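Local coordinates for protein chitooligosaccharide oxidase (Gibberella zeae, PDB 6Y0R) that oxidises the C1 hydroxyl of chitooligosaccharides to the lactone with a bicovalently bound FAD, passing the electrons to molecular oxygen to give hydrogen peroxide, at residues Glu48-Arg56 and Ala331-Tyr340; Thr364-Leu374 and Pro418-Leu428. All coordinates share one frame; numbering follows the deposited sequence.

Both contacts are partly buried and both reach the seven-stranded antiparallel sheet, but from different places. Contact 1 joins a loop leaving helix 44-50 to the chain that runs into the edge strand 338-346, beside the FAD; contact 2 packs helix 420-433 over strand 371-378, two places further into the same sheet. Polar pairing dominates the first, where three oxygens each take two donors, whereas the second rests on leucine methyls against tryptophan, histidine and leucine. The two meet directly: the Tyr340 and Arg56 side chains of contact 1 pack on Phe422 of contact 2, and Tyr340 also touches Ile425 on the same helix.

Contact 1. Residues Glu48-Arg56 and Ala331-Tyr340; sequences EDGTAYNLR and ASYDAHDNFY. With FAD (flavin-adenine dinucleotide), chain B.
The side-chain amide of Asn54 lies flat over the Phe339 ring, the planes 9° apart and ND2 above the ring centre. The same amide grips the Phe339 backbone at both ends: Asn54 OD1 accepts from Phe339 N (3.1 Å), while Asn54 ND2 donates almost straight to Phe339 O (2.9 Å). Asn54 OD1 also closes an Asx turn by taking the Arg56 backbone N from the opposite face of its plane. With a bend at chi3 (69°), the Arg56 chain brings NE to Phe339 O (2.8 Å), which lies in the guanidinium plane and thus has two side-chain donors. The guanidinium stands nearly upright to the Tyr340 ring, with NH1 at the ring's edge. Upstream, Tyr53 O is held from opposite faces by His336 ND1 (3.0 Å), in line with the imidazole plane, and by Asp337 N. Leu55 N to Asp337 O (2.8 Å) completes the single backbone bridge. Leu55 CD2 and Thr51 CG2 both approach the imidazole obliquely. The Tyr53 ring meets Phe339 rim to rim, and its CE2 touches C8M of FAD (3.5 Å), so that Tyr53 forms part of the FAD pocket. Earlier in the same segment, Tyr333 OH bonds to His94, a probable covalent flavin attachment site. The contact thus ties the loop after helix 44-50 to the start of edge strand 338-346, which pairs with strand 403-411, while helix 420-433 packs against Arg56 and Tyr340.

Contact 2. Residues Thr364-Leu374 and Pro418-Leu428; sequences TGKSSSHSWWL and PSDGFNLIKGL
A helix packed on a beta-sheet defines this contact: helix 420-428 runs along strand 371-374 at 25°, the axes 10.5 Å apart, and the turn joining helix 351-367 to that strand closes over its first residues. Leu424 is buried at the middle of the contact. With CG anti to the backbone N (chi1 170°), its CD2 reaches into the turn, touching His370 CB (3.6 Å) and Ser368 OG and lying near the five-membered part of the Trp372 indole at CD1 (3.9 Å). Leu424 and His370 run alongside one another in opposing senses, while the Trp372 side chain lies roughly perpendicular to Leu424. One helical turn on, Leu428 crosses both strand residues obliquely, setting CD1 near Trp372 CE3 (3.9 Å) and CD2 against Leu374 CD2 (3.8 Å). The indole is anchored by Trp372 NE1, which donates to Gly365 O (2.9 Å); that carbonyl takes Ser368 N from the opposite face of its plane. Ser368 OG accepts from His370 N in an ST turn, at the bend from which the His370 side chain points toward Pro418 and Gly421 at the helix start. Leu428 also packs on Phe360 and Val361 of helix 351-367, the two helices lying together on the sheet, where strand 371-378 sits between strands 265-272 and 403-411.

Contact 1. Residues Glu48-Arg56 and Ala331-Tyr340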
loop_
_atom_site.group_PDB
_atom_site.type_symbol
_atom_site.label_atom_id
_atom_site.label_comp_id
_atom_site.label_asym_id
_atom_site.label_seq_id
_atom_site.Cartn_x
_atom_site.Cartn_y
_atom_site.Cartn_z
ATOM N N GLU A 48 20.615 -8.691 7.066
ATOM C CA GLU A 48 20.026 -7.354 7.353
ATOM C C GLU A 48 19.126 -6.890 6.180
ATOM O O GLU A 48 18.008 -6.402 6.431
ATOM C CB GLU A 48 21.182 -6.403 7.652
ATOM C CG GLU A 48 20.753 -4.994 7.940
ATOM C CD GLU A 48 21.882 -4.082 8.361
ATOM O OE1 GLU A 48 21.960 -3.793 9.551
ATOM O OE2 GLU A 48 22.677 -3.680 7.494
ATOM N N ASP A 49 19.580 -7.028 4.937
ATOM C CA ASP A 49 18.830 -6.547 3.742
ATOM C C ASP A 49 17.943 -7.650 3.156
ATOM O O ASP A 49 17.025 -7.316 2.382
ATOM C CB ASP A 49 19.808 -6.032 2.685
ATOM C CG ASP A 49 20.652 -4.884 3.211
ATOM O OD1 ASP A 49 20.100 -4.055 3.974
ATOM O OD2 ASP A 49 21.851 -4.803 2.823
ATOM N N GLY A 50 18.221 -8.917 3.462
ATOM C CA GLY A 50 17.723 -10.067 2.692
ATOM C C GLY A 50 16.751 -10.918 3.467
ATOM O O GLY A 50 16.472 -12.037 3.017
ATOM N N THR A 51 16.226 -10.419 4.597
ATOM C CA THR A 51 15.203 -11.123 5.388
ATOM C C THR A 51 13.868 -10.438 5.122
ATOM O O THR A 51 13.713 -9.272 5.519
ATOM C CB THR A 51 15.504 -11.156 6.882
ATOM O OG1 THR A 51 16.801 -11.747 7.035
ATOM C CG2 THR A 51 14.474 -11.971 7.624
ATOM N N ALA A 52 12.985 -11.146 4.440
ATOM C CA ALA A 52 11.668 -10.600 4.031
ATOM C C ALA A 52 10.884 -10.214 5.276
ATOM O O ALA A 52 10.997 -10.855 6.338
ATOM C CB ALA A 52 10.956 -11.593 3.176
ATOM N N TYR A 53 10.104 -9.140 5.160
ATOM C CA TYR A 53 9.233 -8.672 6.255
ATOM C C TYR A 53 8.323 -9.807 6.701
ATOM O O TYR A 53 8.189 -10.104 7.897
ATOM C CB TYR A 53 8.383 -7.511 5.725
ATOM C CG TYR A 53 7.283 -7.120 6.662
ATOM C CD1 TYR A 53 7.582 -6.531 7.871
ATOM C CD2 TYR A 53 5.955 -7.297 6.334
ATOM C CE1 TYR A 53 6.585 -6.173 8.762
ATOM C CE2 TYR A 53 4.949 -6.936 7.211
ATOM C CZ TYR A 53 5.270 -6.387 8.429
ATOM O OH TYR A 53 4.297 -5.974 9.300
ATOM N N ASN A 54 7.666 -10.465 5.755
ATOM C CA ASN A 54 6.728 -11.562 6.066
ATOM C C ASN A 54 7.520 -12.866 6.264
ATOM O O ASN A 54 8.105 -13.345 5.306
ATOM C CB ASN A 54 5.651 -11.778 4.997
ATOM C CG ASN A 54 4.531 -12.696 5.431
ATOM O OD1 ASN A 54 4.619 -13.364 6.482
ATOM N ND2 ASN A 54 3.435 -12.682 4.681
ATOM N N LEU A 55 7.568 -13.363 7.498
ATOM C CA LEU A 55 8.299 -14.618 7.856
ATOM C C LEU A 55 7.678 -15.823 7.152
ATOM O O LEU A 55 8.368 -16.874 6.989
ATOM C CB LEU A 55 8.252 -14.745 9.386
ATOM C CG LEU A 55 8.960 -13.601 10.121
ATOM C CD1 LEU A 55 8.787 -13.701 11.637
ATOM C CD2 LEU A 55 10.428 -13.572 9.750
ATOM N N ARG A 56 6.444 -15.707 6.670
ATOM C CA ARG A 56 5.828 -16.793 5.875
ATOM C C ARG A 56 6.491 -16.934 4.496
ATOM O O ARG A 56 6.361 -18.025 3.892
ATOM C CB ARG A 56 4.328 -16.549 5.719
ATOM C CG ARG A 56 3.567 -17.745 5.174
ATOM C CD ARG A 56 2.096 -17.486 5.107
ATOM N NE ARG A 56 1.721 -16.491 4.078
ATOM C CZ ARG A 56 1.562 -16.757 2.798
ATOM N NH1 ARG A 56 1.183 -15.790 1.973
ATOM N NH2 ARG A 56 1.826 -17.965 2.307
ATOM N N ALA A 331 19.682 1.091 8.444
ATOM C CA ALA A 331 19.790 -0.138 7.623
ATOM C C ALA A 331 19.396 -1.375 8.441
ATOM O O ALA A 331 19.023 -2.399 7.823
ATOM C CB ALA A 331 21.204 -0.245 7.078
ATOM N N SER A 332 19.421 -1.323 9.789
ATOM C CA SER A 332 19.075 -2.472 10.670
ATOM C C SER A 332 17.550 -2.645 10.866
ATOM O O SER A 332 17.175 -3.470 11.650
ATOM C CB SER A 332 19.797 -2.375 11.989
ATOM O OG SER A 332 19.331 -1.250 12.713
ATOM N N TYR A 333 16.704 -1.893 10.155
ATOM C CA TYR A 333 15.229 -2.102 10.202
ATOM C C TYR A 333 14.918 -3.597 10.169
ATOM O O TYR A 333 15.433 -4.300 9.267
ATOM C CB TYR A 333 14.560 -1.400 9.022
ATOM C CG TYR A 333 13.054 -1.408 9.121
ATOM C CD1 TYR A 333 12.386 -0.411 9.822
ATOM C CD2 TYR A 333 12.298 -2.388 8.486
ATOM C CE1 TYR A 333 11.006 -0.432 9.952
ATOM C CE2 TYR A 333 10.915 -2.428 8.614
ATOM C CZ TYR A 333 10.275 -1.427 9.317
ATOM O OH TYR A 333 8.921 -1.463 9.450
ATOM N N ASP A 334 14.134 -4.096 11.129
ATOM C CA ASP A 334 13.864 -5.548 11.218
ATOM C C ASP A 334 12.476 -5.806 11.776
ATOM O O ASP A 334 12.304 -6.805 12.491
ATOM C CB ASP A 334 14.953 -6.241 12.060
ATOM C CG ASP A 334 14.876 -5.887 13.532
ATOM O OD1 ASP A 334 14.194 -4.887 13.881
ATOM O OD2 ASP A 334 15.529 -6.589 14.320
ATOM N N ALA A 335 11.474 -5.017 11.378
ATOM C CA ALA A 335 10.069 -5.361 11.670
ATOM C C ALA A 335 9.719 -6.659 10.932
ATOM O O ALA A 335 10.220 -6.874 9.786
ATOM C CB ALA A 335 9.171 -4.218 11.239
ATOM N N HIS A 336 8.911 -7.516 11.551
ATOM C CA HIS A 336 8.423 -8.771 10.941
ATOM C C HIS A 336 7.001 -9.058 11.403
ATOM O O HIS A 336 6.600 -8.629 12.497
ATOM C CB HIS A 336 9.356 -9.955 11.267
ATOM C CG HIS A 336 10.686 -9.852 10.611
ATOM N ND1 HIS A 336 10.853 -10.006 9.234
ATOM C CD2 HIS A 336 11.907 -9.574 11.125
ATOM C CE1 HIS A 336 12.125 -9.797 8.937
ATOM N NE2 HIS A 336 12.789 -9.540 10.089
ATOM N N ASP A 337 6.292 -9.806 10.579
ATOM C CA ASP A 337 5.090 -10.534 10.983
ATOM C C ASP A 337 5.098 -11.844 10.229
ATOM O O ASP A 337 5.883 -12.007 9.317
ATOM C CB ASP A 337 3.841 -9.654 10.782
ATOM C CG ASP A 337 2.613 -10.173 11.524
ATOM O OD1 ASP A 337 2.755 -11.137 12.342
ATOM O OD2 ASP A 337 1.503 -9.643 11.284
ATOM N N ASN A 338 4.213 -12.748 10.613
ATOM C CA ASN A 338 4.074 -14.097 10.003
ATOM C C ASN A 338 2.604 -14.280 9.643
ATOM O O ASN A 338 1.806 -14.535 10.522
ATOM C CB ASN A 338 4.574 -15.176 10.974
ATOM C CG ASN A 338 4.705 -16.540 10.349
ATOM O OD1 ASN A 338 4.388 -16.759 9.184
ATOM N ND2 ASN A 338 5.133 -17.506 11.156
ATOM N N PHE A 339 2.231 -13.981 8.404
ATOM C CA PHE A 339 0.802 -13.760 8.078
ATOM C C PHE A 339 0.461 -14.050 6.627
ATOM O O PHE A 339 1.316 -14.254 5.767
ATOM C CB PHE A 339 0.456 -12.321 8.442
ATOM C CG PHE A 339 1.086 -11.313 7.526
ATOM C CD1 PHE A 339 2.402 -10.932 7.682
ATOM C CD2 PHE A 339 0.339 -10.707 6.523
ATOM C CE1 PHE A 339 2.991 -9.956 6.890
ATOM C CE2 PHE A 339 0.924 -9.705 5.740
ATOM C CZ PHE A 339 2.250 -9.367 5.893
ATOM N N TYR A 340 -0.835 -14.126 6.403
ATOM C CA TYR A 340 -1.467 -14.160 5.081
ATOM C C TYR A 340 -2.533 -13.055 5.057
ATOM O O TYR A 340 -3.118 -12.731 6.071
ATOM C CB TYR A 340 -2.090 -15.522 4.823
ATOM C CG TYR A 340 -2.908 -15.587 3.569
ATOM C CD1 TYR A 340 -2.354 -15.315 2.324
ATOM C CD2 TYR A 340 -4.271 -15.843 3.622
ATOM C CE1 TYR A 340 -3.114 -15.334 1.175
ATOM C CE2 TYR A 340 -5.036 -15.904 2.478
ATOM C CZ TYR A 340 -4.472 -15.606 1.248
ATOM O OH TYR A 340 -5.251 -15.660 0.131
HETATM P PA FAD B . 8.744 -3.324 -0.917
HETATM O O1A FAD B . 8.543 -4.726 -0.509
HETATM O O2A FAD B . 10.090 -2.720 -0.857
HETATM O O5B FAD B . 8.188 -3.088 -2.390
HETATM C C5B FAD B . 6.818 -3.303 -2.729
HETATM C C4B FAD B . 6.693 -3.473 -4.233
HETATM O O4B FAD B . 7.095 -2.245 -4.892
HETATM C C3B FAD B . 7.564 -4.558 -4.897
HETATM O O3B FAD B . 6.958 -5.027 -6.109
HETATM C C2B FAD B . 8.836 -3.791 -5.232
HETATM O O2B FAD B . 9.658 -4.406 -6.227
HETATM C C1B FAD B . 8.262 -2.472 -5.674
HETATM N N9A FAD B . 9.153 -1.335 -5.508
HETATM C C8A FAD B . 9.572 -0.804 -4.316
HETATM N N7A FAD B . 10.386 0.231 -4.481
HETATM C C5A FAD B . 10.503 0.367 -5.860
HETATM C C6A FAD B . 11.227 1.267 -6.665
HETATM N N6A FAD B . 11.956 2.252 -6.135
HETATM N N1A FAD B . 11.165 1.122 -8.018
HETATM C C2A FAD B . 10.430 0.098 -8.496
HETATM N N3A FAD B . 9.687 -0.795 -7.835
HETATM C C4A FAD B . 9.767 -0.613 -6.503
HETATM N N1 FAD B . -0.723 0.339 2.686
HETATM C C2 FAD B . -1.578 1.370 2.609
HETATM O O2 FAD B . -2.026 1.765 1.472
HETATM N N3 FAD B . -1.943 2.028 3.749
HETATM C C4 FAD B . -1.488 1.685 5.012
HETATM O O4 FAD B . -1.848 2.334 6.009
HETATM C C4X FAD B . -0.576 0.608 5.119
HETATM N N5 FAD B . -0.072 0.288 6.313
HETATM C C5X FAD B . 0.912 -0.674 6.358
HETATM C C6 FAD B . 1.522 -0.983 7.604
HETATM C C7 FAD B . 2.499 -1.960 7.693
HETATM C C7M FAD B . 3.126 -2.305 9.030
HETATM C C8 FAD B . 2.953 -2.636 6.487
HETATM C C8M FAD B . 4.099 -3.628 6.478
HETATM C C9 FAD B . 2.304 -2.346 5.269
HETATM C C9A FAD B . 1.289 -1.382 5.189
HETATM N N10 FAD B . 0.685 -1.073 3.958
HETATM C C10 FAD B . -0.250 -0.036 3.871
HETATM C "C1'" FAD B . 1.023 -1.797 2.728
HETATM C "C2'" FAD B . 2.128 -1.081 1.948
HETATM O "O2'" FAD B . 1.606 0.059 1.263
HETATM C "C3'" FAD B . 2.705 -2.063 0.961
HETATM O "O3'" FAD B . 3.234 -3.155 1.748
HETATM C "C4'" FAD B . 3.787 -1.388 0.115
HETATM O "O4'" FAD B . 3.916 -2.014 -1.174
HETATM C "C5'" FAD B . 5.095 -1.441 0.851
HETATM O "O5'" FAD B . 6.095 -0.647 0.185
HETATM P P FAD B . 7.612 -0.949 0.531
HETATM O O1P FAD B . 8.463 -0.016 -0.247
HETATM O O2P FAD B . 7.842 -1.032 1.995
HETATM O O3P FAD B . 7.735 -2.481 0.015
HETATM O O HOH W 1 15.835 -4.196 6.667
HETATM O O HOH W 2 17.216 -6.002 9.120
#

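Contact 2. Residues Thr364-Leu374 and Pro418-Leu428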
loop_
_atom_site.group_PDB
_atom_site.type_symbol
_atom_site.label_atom_id
_atom_site.label_comp_id
_atom_site.label_asym_id
_atom_site.label_seq_id
_atom_site.Cartn_x
_atom_site.Cartn_y
_atom_site.Cartn_z
ATOM N N THR A 364 -18.453 -19.020 10.857
ATOM C CA THR A 364 -17.060 -19.435 10.555
ATOM C C THR A 364 -16.037 -18.509 11.235
ATOM O O THR A 364 -15.106 -19.008 11.873
ATOM C CB THR A 364 -16.843 -19.564 9.048
ATOM O OG1 THR A 364 -17.924 -20.351 8.555
ATOM C CG2 THR A 364 -15.512 -20.185 8.683
ATOM N N GLY A 365 -16.182 -17.185 11.164
ATOM C CA GLY A 365 -15.226 -16.286 11.821
ATOM C C GLY A 365 -15.184 -16.497 13.322
ATOM O O GLY A 365 -14.080 -16.574 13.909
ATOM N N LYS A 366 -16.370 -16.566 13.937
ATOM C CA LYS A 366 -16.563 -16.629 15.412
ATOM C C LYS A 366 -15.903 -17.911 15.934
ATOM O O LYS A 366 -15.273 -17.851 16.977
ATOM C CB LYS A 366 -18.065 -16.565 15.732
ATOM C CG LYS A 366 -18.463 -16.707 17.200
ATOM C CD LYS A 366 -19.924 -17.104 17.378
ATOM C CE LYS A 366 -20.331 -17.345 18.817
ATOM N NZ LYS A 366 -20.820 -16.094 19.437
ATOM N N SER A 367 -16.034 -19.030 15.233
ATOM C CA SER A 367 -15.603 -20.336 15.769
ATOM C C SER A 367 -14.144 -20.611 15.393
ATOM O O SER A 367 -13.604 -21.606 15.831
ATOM C CB SER A 367 -16.549 -21.400 15.325
ATOM O OG SER A 367 -16.438 -21.611 13.939
ATOM N N SER A 368 -13.492 -19.730 14.631
ATOM C CA SER A 368 -12.111 -19.960 14.130
ATOM C C SER A 368 -11.110 -19.823 15.275
ATOM O O SER A 368 -11.254 -18.902 16.093
ATOM C CB SER A 368 -11.761 -18.992 13.009
ATOM O OG SER A 368 -10.458 -19.251 12.532
ATOM N N SER A 369 -10.096 -20.693 15.336
ATOM C CA SER A 369 -8.978 -20.541 16.296
ATOM C C SER A 369 -8.004 -19.464 15.808
ATOM O O SER A 369 -7.132 -19.033 16.593
ATOM C CB SER A 369 -8.254 -21.846 16.477
ATOM O OG SER A 369 -7.916 -22.367 15.207
ATOM N N HIS A 370 -8.156 -19.017 14.561
ATOM C CA HIS A 370 -7.191 -18.070 13.938
ATOM C C HIS A 370 -7.355 -16.669 14.514
ATOM O O HIS A 370 -8.508 -16.303 14.757
ATOM C CB HIS A 370 -7.400 -18.048 12.446
ATOM C CG HIS A 370 -6.878 -19.267 11.777
ATOM N ND1 HIS A 370 -7.261 -20.542 12.158
ATOM C CD2 HIS A 370 -6.057 -19.422 10.727
ATOM C CE1 HIS A 370 -6.683 -21.421 11.372
ATOM N NE2 HIS A 370 -5.955 -20.765 10.482
ATOM N N SER A 371 -6.262 -15.916 14.684
ATOM C CA SER A 371 -6.304 -14.485 15.080
ATOM C C SER A 371 -6.442 -13.657 13.790
ATOM O O SER A 371 -5.433 -13.226 13.209
ATOM C CB SER A 371 -5.168 -14.051 15.956
ATOM O OG SER A 371 -3.941 -14.496 15.452
ATOM N N TRP A 372 -7.639 -13.673 13.255
ATOM C CA TRP A 372 -7.944 -12.963 11.990
ATOM C C TRP A 372 -8.486 -11.568 12.311
ATOM O O TRP A 372 -8.985 -11.334 13.400
ATOM C CB TRP A 372 -8.905 -13.771 11.131
ATOM C CG TRP A 372 -10.251 -13.950 11.745
ATOM C CD1 TRP A 372 -10.668 -15.001 12.510
ATOM C CD2 TRP A 372 -11.372 -13.055 11.654
ATOM N NE1 TRP A 372 -11.953 -14.790 12.944
ATOM C CE2 TRP A 372 -12.412 -13.607 12.423
ATOM C CE3 TRP A 372 -11.581 -11.813 11.053
ATOM C CZ2 TRP A 372 -13.653 -12.986 12.566
ATOM C CZ3 TRP A 372 -12.809 -11.206 11.188
ATOM C CH2 TRP A 372 -13.823 -11.764 11.954
ATOM N N TRP A 373 -8.361 -10.633 11.374
ATOM C CA TRP A 373 -9.081 -9.337 11.513
ATOM C C TRP A 373 -9.303 -8.787 10.115
ATOM O O TRP A 373 -8.676 -9.267 9.149
ATOM C CB TRP A 373 -8.357 -8.301 12.369
ATOM C CG TRP A 373 -6.946 -8.008 11.989
ATOM C CD1 TRP A 373 -5.836 -8.585 12.519
ATOM C CD2 TRP A 373 -6.472 -7.040 11.030
ATOM N NE1 TRP A 373 -4.709 -8.054 11.960
ATOM C CE2 TRP A 373 -5.068 -7.114 11.028
ATOM C CE3 TRP A 373 -7.092 -6.207 10.105
ATOM C CZ2 TRP A 373 -4.265 -6.318 10.213
ATOM C CZ3 TRP A 373 -6.304 -5.440 9.260
ATOM C CH2 TRP A 373 -4.905 -5.514 9.303
ATOM N N LEU A 374 -10.172 -7.794 9.990
ATOM C CA LEU A 374 -10.361 -7.146 8.678
ATOM C C LEU A 374 -10.694 -5.687 8.925
ATOM O O LEU A 374 -11.057 -5.324 10.045
ATOM C CB LEU A 374 -11.416 -7.855 7.845
ATOM C CG LEU A 374 -12.827 -7.826 8.413
ATOM C CD1 LEU A 374 -13.590 -6.612 7.899
ATOM C CD2 LEU A 374 -13.553 -9.113 8.049
ATOM N N PRO A 418 -0.818 -22.115 8.978
ATOM C CA PRO A 418 -1.537 -23.318 8.542
ATOM C C PRO A 418 -2.381 -23.100 7.280
ATOM O O PRO A 418 -2.907 -22.021 7.115
ATOM C CB PRO A 418 -2.424 -23.607 9.752
ATOM C CG PRO A 418 -2.732 -22.237 10.321
ATOM C CD PRO A 418 -1.496 -21.389 10.061
ATOM N N SER A 419 -2.528 -24.112 6.429
ATOM C CA SER A 419 -3.184 -23.952 5.105
ATOM C C SER A 419 -4.694 -23.708 5.261
ATOM O O SER A 419 -5.273 -23.072 4.339
ATOM C CB SER A 419 -2.871 -25.104 4.169
ATOM O OG SER A 419 -2.994 -26.348 4.836
ATOM N N ASP A 420 -5.327 -24.092 6.377
ATOM C CA ASP A 420 -6.763 -23.763 6.597
ATOM C C ASP A 420 -6.938 -22.243 6.716
ATOM O O ASP A 420 -8.045 -21.791 6.443
ATOM C CB ASP A 420 -7.429 -24.497 7.770
ATOM C CG ASP A 420 -6.850 -24.235 9.150
ATOM O OD1 ASP A 420 -5.888 -23.466 9.273
ATOM O OD2 ASP A 420 -7.344 -24.865 10.105
ATOM N N GLY A 421 -5.884 -21.499 7.029
ATOM C CA GLY A 421 -5.905 -20.008 7.038
ATOM C C GLY A 421 -6.208 -19.415 5.678
ATOM O O GLY A 421 -6.955 -18.374 5.590
ATOM N N PHE A 422 -5.671 -20.001 4.607
ATOM C CA PHE A 422 -6.029 -19.592 3.235
ATOM C C PHE A 422 -7.530 -19.704 3.039
ATOM O O PHE A 422 -8.127 -18.814 2.388
ATOM C CB PHE A 422 -5.279 -20.432 2.191
ATOM C CG PHE A 422 -3.776 -20.369 2.281
ATOM C CD1 PHE A 422 -3.110 -19.158 2.373
ATOM C CD2 PHE A 422 -2.994 -21.520 2.196
ATOM C CE1 PHE A 422 -1.733 -19.082 2.423
ATOM C CE2 PHE A 422 -1.612 -21.440 2.190
ATOM C CZ PHE A 422 -0.973 -20.234 2.350
ATOM N N ASN A 423 -8.146 -20.821 3.479
ATOM C CA ASN A 423 -9.589 -21.030 3.214
ATOM C C ASN A 423 -10.414 -20.079 4.099
ATOM O O ASN A 423 -11.464 -19.626 3.641
ATOM C CB ASN A 423 -10.043 -22.479 3.409
ATOM C CG ASN A 423 -11.162 -22.835 2.445
ATOM O OD1 ASN A 423 -10.992 -22.734 1.228
ATOM N ND2 ASN A 423 -12.305 -23.252 2.964
ATOM N N LEU A 424 -9.945 -19.768 5.292
ATOM C CA LEU A 424 -10.669 -18.846 6.200
ATOM C C LEU A 424 -10.747 -17.492 5.487
ATOM O O LEU A 424 -11.848 -16.883 5.411
ATOM C CB LEU A 424 -9.890 -18.681 7.501
ATOM C CG LEU A 424 -10.398 -17.573 8.428
ATOM C CD1 LEU A 424 -11.809 -17.852 8.874
ATOM C CD2 LEU A 424 -9.477 -17.399 9.621
ATOM N N ILE A 425 -9.592 -17.001 5.023
ATOM C CA ILE A 425 -9.548 -15.627 4.423
ATOM C C ILE A 425 -10.300 -15.611 3.088
ATOM O O ILE A 425 -11.007 -14.604 2.773
ATOM C CB ILE A 425 -8.087 -15.169 4.310
ATOM C CG1 ILE A 425 -7.454 -14.916 5.675
ATOM C CG2 ILE A 425 -7.936 -13.940 3.411
ATOM C CD1 ILE A 425 -8.137 -13.856 6.490
ATOM N N LYS A 426 -10.137 -16.634 2.252
ATOM C CA LYS A 426 -10.916 -16.751 1.006
ATOM C C LYS A 426 -12.414 -16.704 1.325
ATOM O O LYS A 426 -13.179 -16.061 0.610
ATOM C CB LYS A 426 -10.565 -18.041 0.273
ATOM C CG LYS A 426 -11.254 -18.183 -1.072
ATOM C CD LYS A 426 -10.746 -19.351 -1.896
ATOM C CE LYS A 426 -10.893 -20.669 -1.169
ATOM N NZ LYS A 426 -12.115 -21.410 -1.565
ATOM N N GLY A 427 -12.836 -17.405 2.372
ATOM C CA GLY A 427 -14.268 -17.479 2.709
ATOM C C GLY A 427 -14.773 -16.114 3.172
ATOM O O GLY A 427 -15.870 -15.722 2.725
ATOM N N LEU A 428 -13.990 -15.413 3.984
ATOM C CA LEU A 428 -14.330 -14.032 4.449
ATOM C C LEU A 428 -14.547 -13.140 3.228
ATOM O O LEU A 428 -15.573 -12.418 3.121
ATOM C CB LEU A 428 -13.187 -13.485 5.302
ATOM C CG LEU A 428 -13.325 -13.506 6.812
ATOM C CD1 LEU A 428 -12.033 -12.933 7.390
ATOM C CD2 LEU A 428 -14.555 -12.709 7.275
#